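Local structure of PTS system, IIabc component (Clostridium difficile, 3IPJ) at residues 15-19 / 20-24; 40-44 / 45-49; 48-51 / 52-55; 73-76 / 77-81. The protein is the EIIB domain of a sugar-transporting phosphotransferase system permease, and probably passes phosphate through a phosphocysteine to an incoming sugar, likely trehalose. All coordinates share one frame; numbering follows the deposited sequence.

Contact 1 of 4, residues 15-19 / 20-24; sequences KIIGE and DNIIS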
loop_
_atom_site.group_PDB
_atom_site.type_symbol
_atom_site.label_atom_id
_atom_site.label_comp_id
_atom_site.label_asym_id
_atom_site.label_seq_id
_atom_site.Cartn_x
_atom_site.Cartn_y
_atom_site.Cartn_z
ATOM N N LYS A 15 -3.700 5.684 6.566
ATOM C CA LYS A 15 -3.710 6.737 7.513
ATOM C C LYS A 15 -2.337 7.444 7.690
ATOM O O LYS A 15 -2.263 8.668 7.829
ATOM C CB LYS A 15 -4.142 6.232 8.846
ATOM C CG LYS A 15 -4.305 7.373 9.849
ATOM C CD LYS A 15 -4.730 6.816 11.236
ATOM C CE LYS A 15 -3.770 5.666 11.655
ATOM N NZ LYS A 15 -4.330 4.496 12.443
ATOM N N ILE A 16 -1.254 6.682 7.683
ATOM C CA ILE A 16 0.026 7.308 7.822
ATOM C C ILE A 16 0.497 8.052 6.541
ATOM O O ILE A 16 1.123 9.113 6.620
ATOM C CB ILE A 16 1.031 6.242 8.232
ATOM C CG1 ILE A 16 0.606 5.611 9.566
ATOM C CG2 ILE A 16 2.412 6.824 8.387
ATOM C CD1 ILE A 16 1.296 4.244 9.784
ATOM N N ILE A 17 0.220 7.494 5.375
ATOM C CA ILE A 17 0.631 8.119 4.091
ATOM C C ILE A 17 -0.265 9.343 3.870
ATOM O O ILE A 17 0.195 10.405 3.483
ATOM C CB ILE A 17 0.489 7.092 2.955
ATOM C CG1 ILE A 17 1.464 5.918 3.183
ATOM C CG2 ILE A 17 0.584 7.725 1.540
ATOM C CD1 ILE A 17 1.160 4.667 2.315
ATOM N N GLY A 18 -1.541 9.228 4.184
ATOM C CA GLY A 18 -2.497 10.301 3.961
ATOM C C GLY A 18 -3.357 9.913 2.778
ATOM O O GLY A 18 -2.835 9.751 1.674
ATOM N N GLU A 19 -4.680 9.831 2.945
ATOM C CA GLU A 19 -5.491 9.357 1.824
ATOM C C GLU A 19 -5.328 10.195 0.522
ATOM O O GLU A 19 -5.231 9.664 -0.602
ATOM C CB GLU A 19 -6.956 9.290 2.214
ATOM C CG GLU A 19 -7.802 8.836 1.048
ATOM C CD GLU A 19 -9.300 9.241 1.130
ATOM O OE1 GLU A 19 -9.884 9.332 2.281
ATOM O OE2 GLU A 19 -9.877 9.438 -0.010
ATOM N N ASP A 20 -5.320 11.518 0.679
ATOM C CA ASP A 20 -5.287 12.392 -0.490
ATOM C C ASP A 20 -3.827 12.675 -0.902
ATOM O O ASP A 20 -3.573 13.445 -1.841
ATOM C CB ASP A 20 -6.202 13.643 -0.324
ATOM C CG ASP A 20 -5.594 14.754 0.542
ATOM O OD1 ASP A 20 -4.530 14.510 1.214
ATOM O OD2 ASP A 20 -6.184 15.900 0.548
ATOM N N ASN A 21 -2.889 11.980 -0.232
ATOM C CA ASN A 21 -1.483 11.999 -0.652
ATOM C C ASN A 21 -1.167 10.847 -1.652
ATOM O O ASN A 21 -0.011 10.696 -2.083
ATOM C CB ASN A 21 -0.562 11.898 0.600
ATOM C CG ASN A 21 0.963 12.268 0.332
ATOM O OD1 ASN A 21 1.289 12.985 -0.614
ATOM N ND2 ASN A 21 1.854 11.802 1.226
ATOM N N ILE A 22 -2.171 10.037 -1.996
ATOM C CA ILE A 22 -1.971 8.827 -2.810
ATOM C C ILE A 22 -2.377 9.139 -4.233
ATOM O O ILE A 22 -3.520 9.588 -4.451
ATOM C CB ILE A 22 -2.821 7.628 -2.247
ATOM C CG1 ILE A 22 -2.181 7.160 -0.873
ATOM C CG2 ILE A 22 -3.045 6.507 -3.356
ATOM C CD1 ILE A 22 -3.026 6.347 0.064
ATOM N N ILE A 23 -1.483 8.944 -5.204
ATOM C CA ILE A 23 -1.866 9.084 -6.625
ATOM C C ILE A 23 -2.490 7.761 -7.115
ATOM O O ILE A 23 -3.612 7.746 -7.667
ATOM C CB ILE A 23 -0.660 9.442 -7.490
ATOM C CG1 ILE A 23 -0.069 10.785 -7.062
ATOM C CG2 ILE A 23 -1.042 9.438 -9.016
ATOM C CD1 ILE A 23 1.188 11.094 -7.817
ATOM N N SER A 24 -1.764 6.644 -6.898
ATOM C CA SER A 24 -2.211 5.322 -7.317
ATOM C C SER A 24 -1.370 4.287 -6.576
ATOM O O SER A 24 -0.384 4.657 -5.939
ATOM C CB SER A 24 -2.048 5.178 -8.850
ATOM O OG SER A 24 -0.704 5.386 -9.250
#
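The exit of helix 5-17 and the short 3-10 turn leading into strand 22-27 are tied together by Asn-21, whose side-chain amide reaches back to the last turn of the helix. Its ND2 donates to the carbonyl O of Ile-17 over 3.1 Å, and the acceptor lies nearly in the plane of the Asn-21 amide, though the nitrogen itself sits tilted from the Ile-17 carbonyl plane. A chi1 of -165°, with CG on the far side of CB from the backbone N, turns the amide back toward the Ile-17 carbonyl. The other end of the amide, OD1, accepts from Asp-38 N, so bonds at both ends fix its rotation. After Ile-17, Gly-18 is the first residue to leave the helix, with positive phi, and the chain turns there. The O of Gly-18 takes the backbone N of Asn-21 at 2.9 Å. A weak bond from Ile-22 N to Glu-19 O, 3.4 Å long, completes the turn. On the apolar side, CG2 of Ile-17 meets CG1 of Ile-22 at 3.7 Å, the two side chains crossing at about a right angle. Glu-19 and Asp-20 project outward at the exposed apex. Ile-17 also packs on Val-36 and Ile-22 on Val-34, both of strand 31-36, while Ile-14 of helix 5-17 covers Ile-22, and the corner thus joins the helix to the edge of the antiparallel sheet.

Contact 2 of 4, residues 40-44 / 45-49; sequences EIIND and KKVEK
Val-47 and Ile-42 form the close-packed, inward side of this turn: CG2 of Ile-42 lies 4.0 Å from CG2 of Val-47, and the same valine methyl rests 3.5 Å from the carbonyl O of Asn-43. Around them Leu-13 and Ile-16 of helix 5-17, Val-56 and Tyr-63 close the apolar surface. The backbone here is equally firm, with Val-47 N bonded to Asn-43 O at 3.1 Å and Glu-48 N to Asp-44 O at 2.9 Å. Asn-43 is the N-cap of helix 44-48. Its CG stands anti to the backbone N (chi1 -177°), which turns OD1 onto the opening turn, where it accepts two weak bonds, from Lys-45 N and from Lys-46 N at 3.4 Å. Beside the cap, Asp-44 directs its carboxylate elsewhere, to the hydroxyl of Tyr-63 and in a salt bridge to Arg-39. The solvent side is looser, lined by exposed lysines. There the extended Lys-46 chain crosses the Asn-43 amide at about a right angle, and a water is held only weakly by both Asn-43 ND2 and Lys-46 NZ. Lys-45 instead bends at chi2 and chi3, which carries NZ alongside the helix to Glu-48; it meets OE1 on the syn side at 2.9 Å, a salt bridge spanning one turn of the exposed face.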
loop_
_atom_site.group_PDB
_atom_site.type_symbol
_atom_site.label_atom_id
_atom_site.label_comp_id
_atom_site.label_asym_id
_atom_site.label_seq_id
_atom_site.Cartn_x
_atom_site.Cartn_y
_atom_site.Cartn_z
ATOM N N GLU A 40 7.536 13.782 1.781
ATOM C CA GLU A 40 8.112 14.496 2.903
ATOM C C GLU A 40 7.136 14.728 4.047
ATOM O O GLU A 40 7.531 15.300 5.088
ATOM C CB GLU A 40 8.688 15.862 2.445
ATOM C CG GLU A 40 9.934 15.680 1.655
ATOM C CD GLU A 40 10.259 16.903 0.794
ATOM O OE1 GLU A 40 9.634 17.989 0.947
ATOM O OE2 GLU A 40 11.161 16.757 -0.068
ATOM N N ILE A 41 5.874 14.319 3.890
ATOM C CA ILE A 41 4.948 14.341 5.006
ATOM C C ILE A 41 4.620 12.920 5.533
ATOM O O ILE A 41 3.752 12.766 6.428
ATOM C CB ILE A 41 3.661 15.042 4.586
ATOM C CG1 ILE A 41 3.115 14.404 3.286
ATOM C CG2 ILE A 41 3.936 16.545 4.461
ATOM C CD1 ILE A 41 1.739 14.945 2.830
ATOM N N ILE A 42 5.293 11.887 4.982
ATOM C CA ILE A 42 5.050 10.498 5.377
ATOM C C ILE A 42 6.105 10.154 6.464
ATOM O O ILE A 42 7.326 10.239 6.222
ATOM C CB ILE A 42 5.197 9.505 4.159
ATOM C CG1 ILE A 42 4.223 9.829 3.018
ATOM C CG2 ILE A 42 4.933 8.034 4.604
ATOM C CD1 ILE A 42 4.392 8.858 1.847
ATOM N N ASN A 43 5.615 9.758 7.653
ATOM C CA ASN A 43 6.453 9.447 8.773
ATOM C C ASN A 43 6.934 7.983 8.626
ATOM O O ASN A 43 6.198 7.024 8.980
ATOM C CB ASN A 43 5.624 9.615 10.063
ATOM C CG ASN A 43 6.440 9.374 11.326
ATOM O OD1 ASN A 43 7.558 8.844 11.267
ATOM N ND2 ASN A 43 5.888 9.776 12.476
ATOM N N ASP A 44 8.130 7.795 8.076
ATOM C CA ASP A 44 8.576 6.443 7.738
ATOM C C ASP A 44 8.580 5.575 8.978
ATOM O O ASP A 44 8.285 4.386 8.911
ATOM C CB ASP A 44 10.001 6.420 7.145
ATOM C CG ASP A 44 10.144 7.172 5.796
ATOM O OD1 ASP A 44 9.134 7.681 5.224
ATOM O OD2 ASP A 44 11.321 7.240 5.297
ATOM N N LYS A 45 8.988 6.154 10.107
ATOM C CA LYS A 45 9.147 5.371 11.348
ATOM C C LYS A 45 7.819 4.775 11.794
ATOM O O LYS A 45 7.796 3.692 12.374
ATOM C CB LYS A 45 9.723 6.226 12.484
ATOM C CG LYS A 45 11.105 6.789 12.160
ATOM C CD LYS A 45 12.094 5.780 11.450
ATOM C CE LYS A 45 12.682 4.799 12.487
ATOM N NZ LYS A 45 13.742 3.948 11.887
ATOM N N LYS A 46 6.729 5.509 11.551
ATOM C CA LYS A 46 5.416 5.005 11.899
ATOM C C LYS A 46 4.990 3.933 10.920
ATOM O O LYS A 46 4.317 2.970 11.309
ATOM C CB LYS A 46 4.343 6.104 11.879
ATOM C CG LYS A 46 3.967 6.649 13.193
ATOM C CD LYS A 46 3.381 8.023 12.940
ATOM C CE LYS A 46 2.857 8.721 14.219
ATOM N NZ LYS A 46 2.101 10.024 13.977
ATOM N N VAL A 47 5.339 4.107 9.642
ATOM C CA VAL A 47 5.068 3.042 8.709
ATOM C C VAL A 47 5.781 1.749 9.074
ATOM O O VAL A 47 5.186 0.689 9.034
ATOM C CB VAL A 47 5.405 3.416 7.252
ATOM C CG1 VAL A 47 5.044 2.230 6.366
ATOM C CG2 VAL A 47 4.593 4.703 6.827
ATOM N N GLU A 48 7.030 1.837 9.477
ATOM C CA GLU A 48 7.834 0.677 9.746
ATOM C C GLU A 48 7.287 -0.118 10.926
ATOM O O GLU A 48 7.521 -1.317 11.023
ATOM C CB GLU A 48 9.202 1.157 10.167
ATOM C CG GLU A 48 10.055 1.649 9.049
ATOM C CD GLU A 48 11.480 2.007 9.539
ATOM O OE1 GLU A 48 11.611 2.371 10.763
ATOM O OE2 GLU A 48 12.475 1.896 8.728
ATOM N N LYS A 49 6.580 0.557 11.834
ATOM C CA LYS A 49 5.985 -0.058 13.050
ATOM C C LYS A 49 4.678 -0.816 12.770
ATOM O O LYS A 49 4.207 -1.539 13.666
ATOM C CB LYS A 49 5.732 1.012 14.118
ATOM C CG LYS A 49 7.045 1.483 14.745
ATOM C CD LYS A 49 6.878 2.760 15.508
ATOM C CE LYS A 49 8.143 2.995 16.268
ATOM N NZ LYS A 49 8.011 2.545 17.680
HETATM O O HOH W 1 4.557 12.261 12.938
#

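Contact 3 of 4, residues 48-51 / 52-55; sequences EKVD and EVKG
Residues 50 to 53 make a type II beta turn, closed by a bond from Val-53 N to Val-50 O of 3.0 Å with an N-H...O angle of 159°. Asp-51 and Glu-52 occupy the two corners, and Glu-52 takes the positive phi (77°) that the third position of a type II turn requires, although it is not a glycine. The cost is visible in its CB, which sits 2.9 Å from the carbonyl O of Asp-51. Across the base of the turn the two valines meet obliquely, CG2 of Val-53 against CB of Val-50 at 3.6 Å, with CG1 of Val-50 a little farther off. That same Val-53 methyl also covers the carbonyl O of Val-50 at 3.5 Å, so the turn's closing bond has an apolar flank. Val-50 goes on to pack against Ile-9 and Ile-16 of helix 5-17, and Val-53 against Ile-65, so the link from helix 44-48 to strand 55-59 lies against helix 5-17 and strand 62-66. At the turn's tip the side chains of Asp-51 and Glu-52 run side by side in the same direction, the carboxylate planes of Asp-51 and Glu-52 being 68° apart. Asp-51 OD1 and Glu-52 OE2 come within 3.5 Å, two acceptors with like charge. The NZ of Lys-5 forms salt bridges with Asp-51 OD2 and Glu-52 OE2. This shared ammonium probably offsets the repulsion between the two carboxylates, and it links the turn to Lys-5 at the start of helix 5-17.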
loop_
_atom_site.group_PDB
_atom_site.type_symbol
_atom_site.label_atom_id
_atom_site.label_comp_id
_atom_site.label_asym_id
_atom_site.label_seq_id
_atom_site.Cartn_x
_atom_site.Cartn_y
_atom_site.Cartn_z
ATOM N N GLU A 48 7.030 1.837 9.477
ATOM C CA GLU A 48 7.834 0.677 9.746
ATOM C C GLU A 48 7.287 -0.118 10.926
ATOM O O GLU A 48 7.521 -1.317 11.023
ATOM C CB GLU A 48 9.202 1.157 10.167
ATOM C CG GLU A 48 10.055 1.649 9.049
ATOM C CD GLU A 48 11.480 2.007 9.539
ATOM O OE1 GLU A 48 11.611 2.371 10.763
ATOM O OE2 GLU A 48 12.475 1.896 8.728
ATOM N N LYS A 49 6.580 0.557 11.834
ATOM C CA LYS A 49 5.985 -0.058 13.050
ATOM C C LYS A 49 4.678 -0.816 12.770
ATOM O O LYS A 49 4.207 -1.539 13.666
ATOM C CB LYS A 49 5.732 1.012 14.118
ATOM C CG LYS A 49 7.045 1.483 14.745
ATOM C CD LYS A 49 6.878 2.760 15.508
ATOM C CE LYS A 49 8.143 2.995 16.268
ATOM N NZ LYS A 49 8.011 2.545 17.680
ATOM N N VAL A 50 4.082 -0.646 11.555
ATOM C CA VAL A 50 2.866 -1.368 11.209
ATOM C C VAL A 50 3.123 -2.911 11.111
ATOM O O VAL A 50 4.190 -3.342 10.629
ATOM C CB VAL A 50 2.288 -0.781 9.923
ATOM C CG1 VAL A 50 1.015 -1.546 9.503
ATOM C CG2 VAL A 50 2.016 0.759 10.141
ATOM N N ASP A 51 2.182 -3.716 11.635
ATOM C CA ASP A 51 2.199 -5.188 11.523
ATOM C C ASP A 51 2.592 -5.641 10.097
ATOM O O ASP A 51 2.048 -5.123 9.082
ATOM C CB ASP A 51 0.810 -5.715 11.936
ATOM C CG ASP A 51 0.737 -7.229 12.089
ATOM O OD1 ASP A 51 1.765 -7.825 12.468
ATOM O OD2 ASP A 51 -0.373 -7.817 11.858
ATOM N N GLU A 52 3.556 -6.564 10.046
ATOM C CA GLU A 52 4.014 -7.193 8.822
ATOM C C GLU A 52 4.926 -6.323 7.981
ATOM O O GLU A 52 5.453 -6.816 6.969
ATOM C CB GLU A 52 2.823 -7.688 7.939
ATOM C CG GLU A 52 2.025 -8.870 8.510
ATOM C CD GLU A 52 2.934 -9.950 9.147
ATOM O OE1 GLU A 52 3.974 -10.349 8.572
ATOM O OE2 GLU A 52 2.592 -10.414 10.268
ATOM N N VAL A 53 5.111 -5.050 8.341
ATOM C CA VAL A 53 5.992 -4.199 7.481
ATOM C C VAL A 53 7.453 -4.550 7.759
ATOM O O VAL A 53 7.946 -4.374 8.869
ATOM C CB VAL A 53 5.781 -2.700 7.659
ATOM C CG1 VAL A 53 6.825 -1.947 6.800
ATOM C CG2 VAL A 53 4.316 -2.292 7.313
ATOM N N LYS A 54 8.161 -5.053 6.741
ATOM C CA LYS A 54 9.541 -5.528 6.903
ATOM C C LYS A 54 10.524 -4.350 6.762
ATOM O O LYS A 54 11.637 -4.348 7.407
ATOM C CB LYS A 54 9.848 -6.588 5.860
ATOM C CG LYS A 54 9.035 -7.851 6.029
ATOM C CD LYS A 54 9.505 -8.840 4.968
ATOM C CE LYS A 54 8.561 -10.051 4.846
ATOM N NZ LYS A 54 8.171 -10.730 6.196
ATOM N N GLY A 55 10.153 -3.381 5.912
ATOM C CA GLY A 55 10.924 -2.159 5.752
ATOM C C GLY A 55 10.159 -1.210 4.842
ATOM O O GLY A 55 9.050 -1.528 4.372
#

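Contact 4 of 4, residues 73-76 / 77-81; sequences NKVY and AEVEK
Helix 71-79 carries residues 73-79, with i to i+4 bonds such as Val-79 N to Val-75 O at 3.0 Å (N-H...O 173°) and Glu-80 N to Tyr-76 O at 2.8 Å, whereas Glu-78 N is held only weakly, by Lys-74 O and Val-75 O. The main side-chain meeting is between Tyr-76 and Glu-80, one turn apart on the same flank. A chi1 of -173° sends the tyrosine ring out along that flank, where its CE2 comes 3.6 Å from Glu-80 OE2. The glutamate crosses the ring at about a right angle, its carboxylate plane inclined by 38° and the approach oblique. Glu-80 CG lies 3.7 Å from Tyr-76 CE2. This helix packs on the antiparallel sheet of the EIIB domain beside helix 5-17: Tyr-76 touches Ile-25 and Leu-32 and meets the ring of His-27, the residue preceding the predicted phosphocysteine Cys-28. Val-75 and Val-79 turn to the same interior, Val-75 CG1 and Val-79 CG2 a loose 4.5 Å apart, and Val-79 also reaches Ala-10 of helix 5-17. Toward solvent, chi1 of Glu-78 sets its CG 3.4 Å from the carbonyl O of Lys-74, and the bend at chi2 then turns the carboxylate. A water donates to both that carbonyl oxygen and Glu-78 OE2, bridging the helix surface. Lys-81 NZ forms a weak, long salt bridge with Glu-78 OE1, an oxygen also bonded weakly by Asn-7.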
loop_
_atom_site.group_PDB
_atom_site.type_symbol
_atom_site.label_atom_id
_atom_site.label_comp_id
_atom_site.label_asym_id
_atom_site.label_seq_id
_atom_site.Cartn_x
_atom_site.Cartn_y
_atom_site.Cartn_z
ATOM N N ASN A 73 -0.377 -9.429 -1.229
ATOM C CA ASN A 73 -1.636 -9.576 -2.014
ATOM C C ASN A 73 -2.878 -9.395 -1.191
ATOM O O ASN A 73 -3.851 -8.852 -1.702
ATOM C CB ASN A 73 -1.697 -10.974 -2.626
ATOM C CG ASN A 73 -0.493 -11.274 -3.498
ATOM O OD1 ASN A 73 -0.544 -11.089 -4.713
ATOM N ND2 ASN A 73 0.590 -11.715 -2.892
ATOM N N LYS A 74 -2.831 -9.890 0.082
ATOM C CA LYS A 74 -3.951 -9.844 1.017
ATOM C C LYS A 74 -4.179 -8.402 1.461
ATOM O O LYS A 74 -5.323 -7.962 1.634
ATOM C CB LYS A 74 -3.677 -10.749 2.213
ATOM C CG LYS A 74 -3.512 -12.208 1.727
ATOM C CD LYS A 74 -2.994 -13.213 2.847
ATOM C CE LYS A 74 -2.582 -14.618 2.227
ATOM N NZ LYS A 74 -3.667 -15.589 1.982
ATOM N N VAL A 75 -3.083 -7.646 1.603
ATOM C CA VAL A 75 -3.202 -6.201 1.938
ATOM C C VAL A 75 -3.685 -5.445 0.704
ATOM O O VAL A 75 -4.567 -4.552 0.790
ATOM C CB VAL A 75 -1.892 -5.621 2.476
ATOM C CG1 VAL A 75 -1.934 -4.060 2.594
ATOM C CG2 VAL A 75 -1.595 -6.314 3.823
ATOM N N TYR A 76 -3.171 -5.840 -0.454
ATOM C CA TYR A 76 -3.607 -5.155 -1.660
ATOM C C TYR A 76 -5.153 -5.324 -1.848
ATOM O O TYR A 76 -5.861 -4.384 -2.201
ATOM C CB TYR A 76 -2.775 -5.672 -2.832
ATOM C CG TYR A 76 -3.056 -4.892 -4.054
ATOM C CD1 TYR A 76 -2.615 -3.577 -4.177
ATOM C CD2 TYR A 76 -3.778 -5.455 -5.111
ATOM C CE1 TYR A 76 -2.893 -2.812 -5.345
ATOM C CE2 TYR A 76 -4.058 -4.682 -6.265
ATOM C CZ TYR A 76 -3.596 -3.381 -6.340
ATOM O OH TYR A 76 -3.860 -2.649 -7.411
ATOM N N ALA A 77 -5.663 -6.537 -1.622
ATOM C CA ALA A 77 -7.082 -6.847 -1.776
ATOM C C ALA A 77 -8.011 -5.997 -0.826
ATOM O O ALA A 77 -9.179 -5.652 -1.158
ATOM C CB ALA A 77 -7.302 -8.369 -1.580
ATOM N N GLU A 78 -7.487 -5.637 0.348
ATOM C CA GLU A 78 -8.194 -4.731 1.226
ATOM C C GLU A 78 -8.174 -3.322 0.620
ATOM O O GLU A 78 -9.206 -2.711 0.481
ATOM C CB GLU A 78 -7.552 -4.766 2.604
ATOM C CG GLU A 78 -7.667 -6.145 3.197
ATOM C CD GLU A 78 -9.117 -6.651 3.271
ATOM O OE1 GLU A 78 -10.073 -5.821 3.298
ATOM O OE2 GLU A 78 -9.300 -7.904 3.373
ATOM N N VAL A 79 -6.998 -2.821 0.238
ATOM C CA VAL A 79 -6.923 -1.466 -0.347
ATOM C C VAL A 79 -7.820 -1.323 -1.589
ATOM O O VAL A 79 -8.446 -0.259 -1.811
ATOM C CB VAL A 79 -5.486 -1.135 -0.796
ATOM C CG1 VAL A 79 -5.502 0.116 -1.688
ATOM C CG2 VAL A 79 -4.479 -1.082 0.447
ATOM N N GLU A 80 -7.896 -2.403 -2.386
ATOM C CA GLU A 80 -8.754 -2.461 -3.585
ATOM C C GLU A 80 -10.246 -2.089 -3.353
ATOM O O GLU A 80 -10.931 -1.717 -4.308
ATOM C CB GLU A 80 -8.715 -3.853 -4.231
ATOM C CG GLU A 80 -7.612 -4.115 -5.275
ATOM C CD GLU A 80 -7.538 -5.581 -5.849
ATOM O OE1 GLU A 80 -7.595 -6.597 -5.082
ATOM O OE2 GLU A 80 -7.363 -5.678 -7.106
ATOM N N LYS A 81 -10.775 -2.224 -2.133
ATOM C CA LYS A 81 -12.183 -1.884 -1.896
ATOM C C LYS A 81 -12.307 -0.431 -1.417
ATOM O O LYS A 81 -13.380 0.172 -1.449
ATOM C CB LYS A 81 -12.830 -2.838 -0.878
ATOM C CG LYS A 81 -12.522 -4.317 -1.057
ATOM C CD LYS A 81 -12.753 -5.058 0.284
ATOM C CE LYS A 81 -12.411 -6.569 0.258
ATOM N NZ LYS A 81 -12.635 -7.218 1.640
HETATM O O HOH W 2 -7.167 -9.618 2.241
#

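None of the four is wholly core: contacts 1, 2 and 4 each have a buried side, while contact 3 is a surface turn. Ile-16 of contact 1, on helix 5-17, touches both Val-47 of contact 2 and Val-50 of contact 3. Contacts 2 and 3 share Glu-48 and Lys-49. Contact 4 stands apart, about 20 Å from contact 2 between centres and across the chain's centre from it. Chemistry follows place: side-chain amides bond to backbone at the helix ends of contacts 1 and 2, acidic groups share a lysine in contact 3, and a buried ring dominates contact 4.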